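Local coordinates for transcription inhibitor protein Gfh1 (Thermus thermophilus, PDB 2F23) that inhibits the catalytic activities of RNA polymerase by partly occluding its substrate-binding site and preventing NTP binding, at residues 12-17 and 146-151; 16-21 and 63-68. All coordinates share one frame; numbering follows the deposited sequence.

Contact 1: 12-17 and 146-151; sequences YERLMQ and KREFRV
Glu148 reaches from strand 145-155 to helix 9-37 and meets two neighbouring side chains there, Arg14 and Leu15. Its CG stands anti to the backbone N (chi1 172°) and the chain stays extended beyond, which carries the carboxylate to the helix, although the closest CA atoms, those of Leu15 and Arg150, are 9.7 Å apart. Glu148 OE1 lies 3.6 Å from Arg14 NH1, oblique to the guanidinium, a long salt bridge without a hydrogen bond. The Arg14 chain bends at chi3, and its guanidinium plane is turned 88° from that of the carboxylate, so the two groups do not form a paired, coplanar bridge. Glu148 OE2 lies 3.4 Å from Leu15 CD2, van der Waals packing of a methyl against the carboxylate, with the two side chains at an oblique angle. The contact joins the base of the N-terminal coiled coil to the C-terminal domain, whose sequence belongs to the FKBP clan. The stronger polar partner of Glu148 is Gln18, one turn along the helix from Arg14, which hydrogen-bonds OE2. With an alanine here, the carboxylate is gone, which is likely to leave Arg14 without this counter-charge and the Gln18 amide without its acceptor. Val137 of the adjacent strand 137-142 touches both Leu15 and Glu148.

Contact 2: 16-21 and 63-68; sequences MQQLER and DSLEDI
Leu65 packs against Gln18 and Leu19, and it buries more surface than any other residue of the pair of segments. Its CB points toward the opposite helix, and the two methyls divide the work. Leu65 CD1 approaches the backbone of that helix, 3.8 Å from Leu19 CA, and also packs against the aliphatic part of Gln18, 4.0 Å from Gln18 CG. Leu65 CD2 sits 3.7 Å from Gln18 NE2, a van der Waals contact; the amide nitrogen is hydrogen-bonded to Glu148. The Gln18 chain runs extended and crosses Leu65 at about a right angle. Leu19 passes Leu65 in the opposite sense, its CD1 4.2 Å from Leu65 CB. Next in sequence, Glu66 offers its CG methylene: Glu66 CG is 4.0 Å from Leu19 CD2, and the two side chains meet nearly perpendicularly. Beyond Leu19 the carboxylate reaches Arg23, one turn further on, in a salt bridge through OE1. No hydrogen bond links the two segments. Their axes approach to 9.9 Å with N-to-C directions 149° apart, and the CA atoms of Leu19 and Leu65 come within 6.3 Å, evidence for the antiparallel helical hairpin that forms the coiled-coil domain of GreA/GreB-family factors.

In the fold
The two contacts have centres about 9 Å apart and share helix 9-37, with Met16 and Gln17 common to both. Along the chain, 12-17 and 16-21 come first, then 63-68 on the returning helix 46-71, and finally 146-151 in the mixed sheet. Contact 2 therefore closes the hairpin near its base, while contact 1 sets strand 145-155 against it. They meet directly: Gln18 NE2 lies 2.6 Å from Glu148 OE2, a probable hydrogen bond that couples sheet to hairpin, and Leu15 CD2 packs 3.8 Å from Leu65 CD2. Inhibition by this protein depends on a pH-induced conformational switch; whether this interface changes with it cannot be told from the geometry here.

Contact 1: 12-17 and 146-151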
loop_
_atom_site.group_PDB
_atom_site.type_symbol
_atom_site.label_atom_id
_atom_site.label_comp_id
_atom_site.label_asym_id
_atom_site.label_seq_id
_atom_site.Cartn_x
_atom_site.Cartn_y
_atom_site.Cartn_z
ATOM N N TYR A 12 -2.841 2.676 10.837
ATOM C CA TYR A 12 -1.527 2.762 11.463
ATOM C C TYR A 12 -1.071 1.357 11.843
ATOM O O TYR A 12 0.066 0.969 11.575
ATOM C CB TYR A 12 -1.593 3.638 12.715
ATOM C CG TYR A 12 -0.245 3.881 13.353
ATOM C CD1 TYR A 12 0.501 5.016 13.040
ATOM C CD2 TYR A 12 0.288 2.973 14.266
ATOM C CE1 TYR A 12 1.750 5.241 13.626
ATOM C CE2 TYR A 12 1.529 3.185 14.851
ATOM C CZ TYR A 12 2.255 4.319 14.529
ATOM O OH TYR A 12 3.489 4.521 15.109
ATOM N N GLU A 13 -1.968 0.600 12.470
ATOM C CA GLU A 13 -1.667 -0.769 12.883
ATOM C C GLU A 13 -1.202 -1.619 11.707
ATOM O O GLU A 13 -0.200 -2.330 11.795
ATOM C CB GLU A 13 -2.902 -1.430 13.508
ATOM C CG GLU A 13 -2.666 -2.886 13.929
ATOM C CD GLU A 13 -3.888 -3.527 14.559
ATOM O OE1 GLU A 13 -4.585 -2.837 15.333
ATOM O OE2 GLU A 13 -4.143 -4.719 14.295
ATOM N N ARG A 14 -1.934 -1.553 10.604
ATOM C CA ARG A 14 -1.571 -2.342 9.436
ATOM C C ARG A 14 -0.187 -1.986 8.912
ATOM O O ARG A 14 0.622 -2.872 8.650
ATOM C CB ARG A 14 -2.600 -2.164 8.322
ATOM C CG ARG A 14 -4.004 -2.589 8.707
ATOM C CD ARG A 14 -4.939 -2.624 7.503
ATOM N NE ARG A 14 -4.869 -3.889 6.774
ATOM C CZ ARG A 14 -3.846 -4.274 6.017
ATOM N NH1 ARG A 14 -2.785 -3.495 5.874
ATOM N NH2 ARG A 14 -3.886 -5.447 5.399
ATOM N N LEU A 15 0.084 -0.693 8.758
ATOM C CA LEU A 15 1.380 -0.267 8.254
ATOM C C LEU A 15 2.528 -0.602 9.200
ATOM O O LEU A 15 3.618 -0.948 8.747
ATOM C CB LEU A 15 1.361 1.234 7.946
ATOM C CG LEU A 15 0.448 1.617 6.778
ATOM C CD1 LEU A 15 0.497 3.119 6.574
ATOM C CD2 LEU A 15 0.891 0.893 5.512
ATOM N N MET A 16 2.300 -0.493 10.506
ATOM C CA MET A 16 3.360 -0.817 11.460
ATOM C C MET A 16 3.663 -2.306 11.396
ATOM O O MET A 16 4.824 -2.715 11.466
ATOM C CB MET A 16 2.967 -0.438 12.890
ATOM C CG MET A 16 4.048 -0.755 13.934
ATOM S SD MET A 16 5.642 0.099 13.648
ATOM C CE MET A 16 5.056 1.756 13.686
ATOM N N GLN A 17 2.616 -3.117 11.272
ATOM C CA GLN A 17 2.803 -4.562 11.176
ATOM C C GLN A 17 3.575 -4.857 9.898
ATOM O O GLN A 17 4.468 -5.700 9.887
ATOM C CB GLN A 17 1.454 -5.287 11.148
ATOM C CG GLN A 17 0.623 -5.073 12.405
ATOM C CD GLN A 17 -0.756 -5.697 12.320
ATOM O OE1 GLN A 17 -1.416 -5.637 11.284
ATOM N NE2 GLN A 17 -1.207 -6.287 13.421
ATOM N N LYS A 146 -2.630 -6.723 -7.255
ATOM C CA LYS A 146 -2.842 -6.406 -5.847
ATOM C C LYS A 146 -1.935 -5.260 -5.408
ATOM O O LYS A 146 -0.721 -5.310 -5.594
ATOM C CB LYS A 146 -2.568 -7.649 -4.993
ATOM C CG LYS A 146 -2.867 -7.503 -3.508
ATOM C CD LYS A 146 -2.453 -8.768 -2.762
ATOM C CE LYS A 146 -2.807 -8.705 -1.281
ATOM N NZ LYS A 146 -4.279 -8.697 -1.059
ATOM N N ARG A 147 -2.533 -4.229 -4.822
ATOM C CA ARG A 147 -1.780 -3.070 -4.358
ATOM C C ARG A 147 -2.355 -2.568 -3.041
ATOM O O ARG A 147 -3.534 -2.771 -2.753
ATOM C CB ARG A 147 -1.846 -1.949 -5.396
ATOM C CG ARG A 147 -1.215 -2.287 -6.737
ATOM C CD ARG A 147 0.174 -1.681 -6.904
ATOM N NE ARG A 147 1.229 -2.380 -6.169
ATOM C CZ ARG A 147 1.485 -2.231 -4.872
ATOM N NH1 ARG A 147 0.762 -1.401 -4.131
ATOM N NH2 ARG A 147 2.484 -2.904 -4.315
ATOM N N GLU A 148 -1.517 -1.913 -2.246
ATOM C CA GLU A 148 -1.951 -1.371 -0.964
ATOM C C GLU A 148 -2.189 0.128 -1.107
ATOM O O GLU A 148 -1.364 0.840 -1.676
ATOM C CB GLU A 148 -0.889 -1.644 0.105
ATOM C CG GLU A 148 -1.138 -0.954 1.436
ATOM C CD GLU A 148 -0.176 -1.406 2.524
ATOM O OE1 GLU A 148 -0.521 -2.333 3.286
ATOM O OE2 GLU A 148 0.928 -0.838 2.609
ATOM N N PHE A 149 -3.325 0.602 -0.602
ATOM C CA PHE A 149 -3.665 2.020 -0.684
ATOM C C PHE A 149 -4.191 2.588 0.617
ATOM O O PHE A 149 -4.883 1.911 1.372
ATOM C CB PHE A 149 -4.748 2.273 -1.738
ATOM C CG PHE A 149 -4.306 2.034 -3.146
ATOM C CD1 PHE A 149 -4.553 0.812 -3.764
ATOM C CD2 PHE A 149 -3.658 3.032 -3.861
ATOM C CE1 PHE A 149 -4.159 0.590 -5.080
ATOM C CE2 PHE A 149 -3.260 2.819 -5.179
ATOM C CZ PHE A 149 -3.512 1.594 -5.787
ATOM N N ARG A 150 -3.868 3.851 0.858
ATOM C CA ARG A 150 -4.357 4.560 2.032
ATOM C C ARG A 150 -5.485 5.432 1.500
ATOM O O ARG A 150 -5.352 6.030 0.432
ATOM C CB ARG A 150 -3.257 5.444 2.622
ATOM C CG ARG A 150 -3.706 6.330 3.773
ATOM C CD ARG A 150 -2.509 7.026 4.402
ATOM N NE ARG A 150 -1.838 7.908 3.456
ATOM C CZ ARG A 150 -2.152 9.187 3.273
ATOM N NH1 ARG A 150 -3.131 9.739 3.977
ATOM N NH2 ARG A 150 -1.485 9.913 2.387
ATOM N N VAL A 151 -6.601 5.481 2.220
ATOM C CA VAL A 151 -7.733 6.305 1.806
ATOM C C VAL A 151 -7.417 7.743 2.199
ATOM O O VAL A 151 -7.275 8.054 3.377
ATOM C CB VAL A 151 -9.035 5.857 2.500
ATOM C CG1 VAL A 151 -10.192 6.742 2.064
ATOM C CG2 VAL A 151 -9.320 4.400 2.159
#

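Contact 2: 16-21 and 63-68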
loop_
_atom_site.group_PDB
_atom_site.type_symbol
_atom_site.label_atom_id
_atom_site.label_comp_id
_atom_site.label_asym_id
_atom_site.label_seq_id
_atom_site.Cartn_x
_atom_site.Cartn_y
_atom_site.Cartn_z
ATOM N N MET A 16 2.300 -0.493 10.506
ATOM C CA MET A 16 3.360 -0.817 11.460
ATOM C C MET A 16 3.663 -2.306 11.396
ATOM O O MET A 16 4.824 -2.715 11.466
ATOM C CB MET A 16 2.967 -0.438 12.890
ATOM C CG MET A 16 4.048 -0.755 13.934
ATOM S SD MET A 16 5.642 0.099 13.648
ATOM C CE MET A 16 5.056 1.756 13.686
ATOM N N GLN A 17 2.616 -3.117 11.272
ATOM C CA GLN A 17 2.803 -4.562 11.176
ATOM C C GLN A 17 3.575 -4.857 9.898
ATOM O O GLN A 17 4.468 -5.700 9.887
ATOM C CB GLN A 17 1.454 -5.287 11.148
ATOM C CG GLN A 17 0.623 -5.073 12.405
ATOM C CD GLN A 17 -0.756 -5.697 12.320
ATOM O OE1 GLN A 17 -1.416 -5.637 11.284
ATOM N NE2 GLN A 17 -1.207 -6.287 13.421
ATOM N N GLN A 18 3.234 -4.156 8.821
ATOM C CA GLN A 18 3.929 -4.361 7.557
ATOM C C GLN A 18 5.395 -3.976 7.708
ATOM O O GLN A 18 6.281 -4.651 7.177
ATOM C CB GLN A 18 3.292 -3.531 6.447
ATOM C CG GLN A 18 3.915 -3.797 5.085
ATOM C CD GLN A 18 3.299 -2.965 3.984
ATOM O OE1 GLN A 18 3.594 -3.162 2.805
ATOM N NE2 GLN A 18 2.439 -2.025 4.360
ATOM N N LEU A 19 5.651 -2.883 8.422
ATOM C CA LEU A 19 7.019 -2.428 8.648
ATOM C C LEU A 19 7.819 -3.485 9.410
ATOM O O LEU A 19 8.975 -3.744 9.092
ATOM C CB LEU A 19 7.022 -1.111 9.429
ATOM C CG LEU A 19 8.378 -0.561 9.888
ATOM C CD1 LEU A 19 9.317 -0.425 8.701
ATOM C CD2 LEU A 19 8.167 0.792 10.555
ATOM N N GLU A 20 7.203 -4.098 10.415
ATOM C CA GLU A 20 7.896 -5.125 11.185
ATOM C C GLU A 20 8.277 -6.292 10.283
ATOM O O GLU A 20 9.379 -6.832 10.388
ATOM C CB GLU A 20 7.010 -5.615 12.331
ATOM C CG GLU A 20 6.631 -4.523 13.317
ATOM C CD GLU A 20 7.821 -3.979 14.085
ATOM O OE1 GLU A 20 8.802 -3.535 13.448
ATOM O OE2 GLU A 20 7.772 -3.989 15.332
ATOM N N ARG A 21 7.366 -6.674 9.393
ATOM C CA ARG A 21 7.622 -7.774 8.477
ATOM C C ARG A 21 8.745 -7.396 7.516
ATOM O O ARG A 21 9.605 -8.216 7.204
ATOM C CB ARG A 21 6.348 -8.132 7.704
ATOM C CG ARG A 21 5.351 -8.991 8.491
ATOM C CD ARG A 21 5.044 -8.400 9.864
ATOM N NE ARG A 21 4.045 -9.167 10.608
ATOM C CZ ARG A 21 2.773 -9.298 10.243
ATOM N NH1 ARG A 21 2.331 -8.715 9.138
ATOM N NH2 ARG A 21 1.938 -10.008 10.991
ATOM N N ASP A 63 11.845 2.660 4.093
ATOM C CA ASP A 63 11.956 4.114 4.174
ATOM C C ASP A 63 10.597 4.771 3.965
ATOM O O ASP A 63 10.248 5.729 4.656
ATOM C CB ASP A 63 12.954 4.645 3.139
ATOM C CG ASP A 63 14.388 4.283 3.478
ATOM O OD1 ASP A 63 14.744 4.328 4.675
ATOM O OD2 ASP A 63 15.161 3.966 2.549
ATOM N N SER A 64 9.831 4.259 3.010
ATOM C CA SER A 64 8.510 4.809 2.739
ATOM C C SER A 64 7.576 4.580 3.920
ATOM O O SER A 64 6.820 5.473 4.308
ATOM C CB SER A 64 7.922 4.180 1.475
ATOM O OG SER A 64 8.651 4.581 0.327
ATOM N N LEU A 65 7.631 3.387 4.500
ATOM C CA LEU A 65 6.775 3.078 5.638
ATOM C C LEU A 65 7.122 3.935 6.847
ATOM O O LEU A 65 6.236 4.440 7.527
ATOM C CB LEU A 65 6.878 1.590 5.991
ATOM C CG LEU A 65 6.215 0.681 4.953
ATOM C CD1 LEU A 65 6.574 -0.767 5.232
ATOM C CD2 LEU A 65 4.704 0.884 4.985
ATOM N N GLU A 66 8.414 4.099 7.113
ATOM C CA GLU A 66 8.846 4.905 8.246
ATOM C C GLU A 66 8.445 6.358 8.050
ATOM O O GLU A 66 8.084 7.039 9.008
ATOM C CB GLU A 66 10.361 4.792 8.429
ATOM C CG GLU A 66 10.785 3.463 9.035
ATOM C CD GLU A 66 12.289 3.286 9.103
ATOM O OE1 GLU A 66 12.735 2.400 9.857
ATOM O OE2 GLU A 66 13.021 4.015 8.402
ATOM N N ASP A 67 8.501 6.825 6.807
ATOM C CA ASP A 67 8.136 8.203 6.500
ATOM C C ASP A 67 6.665 8.447 6.816
ATOM O O ASP A 67 6.316 9.399 7.516
ATOM C CB ASP A 67 8.384 8.507 5.020
ATOM C CG ASP A 67 8.009 9.930 4.652
ATOM O OD1 ASP A 67 7.316 10.119 3.630
ATOM O OD2 ASP A 67 8.411 10.858 5.383
ATOM N N ILE A 68 5.806 7.577 6.296
ATOM C CA ILE A 68 4.372 7.708 6.512
ATOM C C ILE A 68 3.981 7.552 7.974
ATOM O O ILE A 68 3.231 8.362 8.513
ATOM C CB ILE A 68 3.603 6.678 5.673
ATOM C CG1 ILE A 68 3.916 6.909 4.194
ATOM C CG2 ILE A 68 2.103 6.781 5.948
ATOM C CD1 ILE A 68 3.224 5.968 3.277
#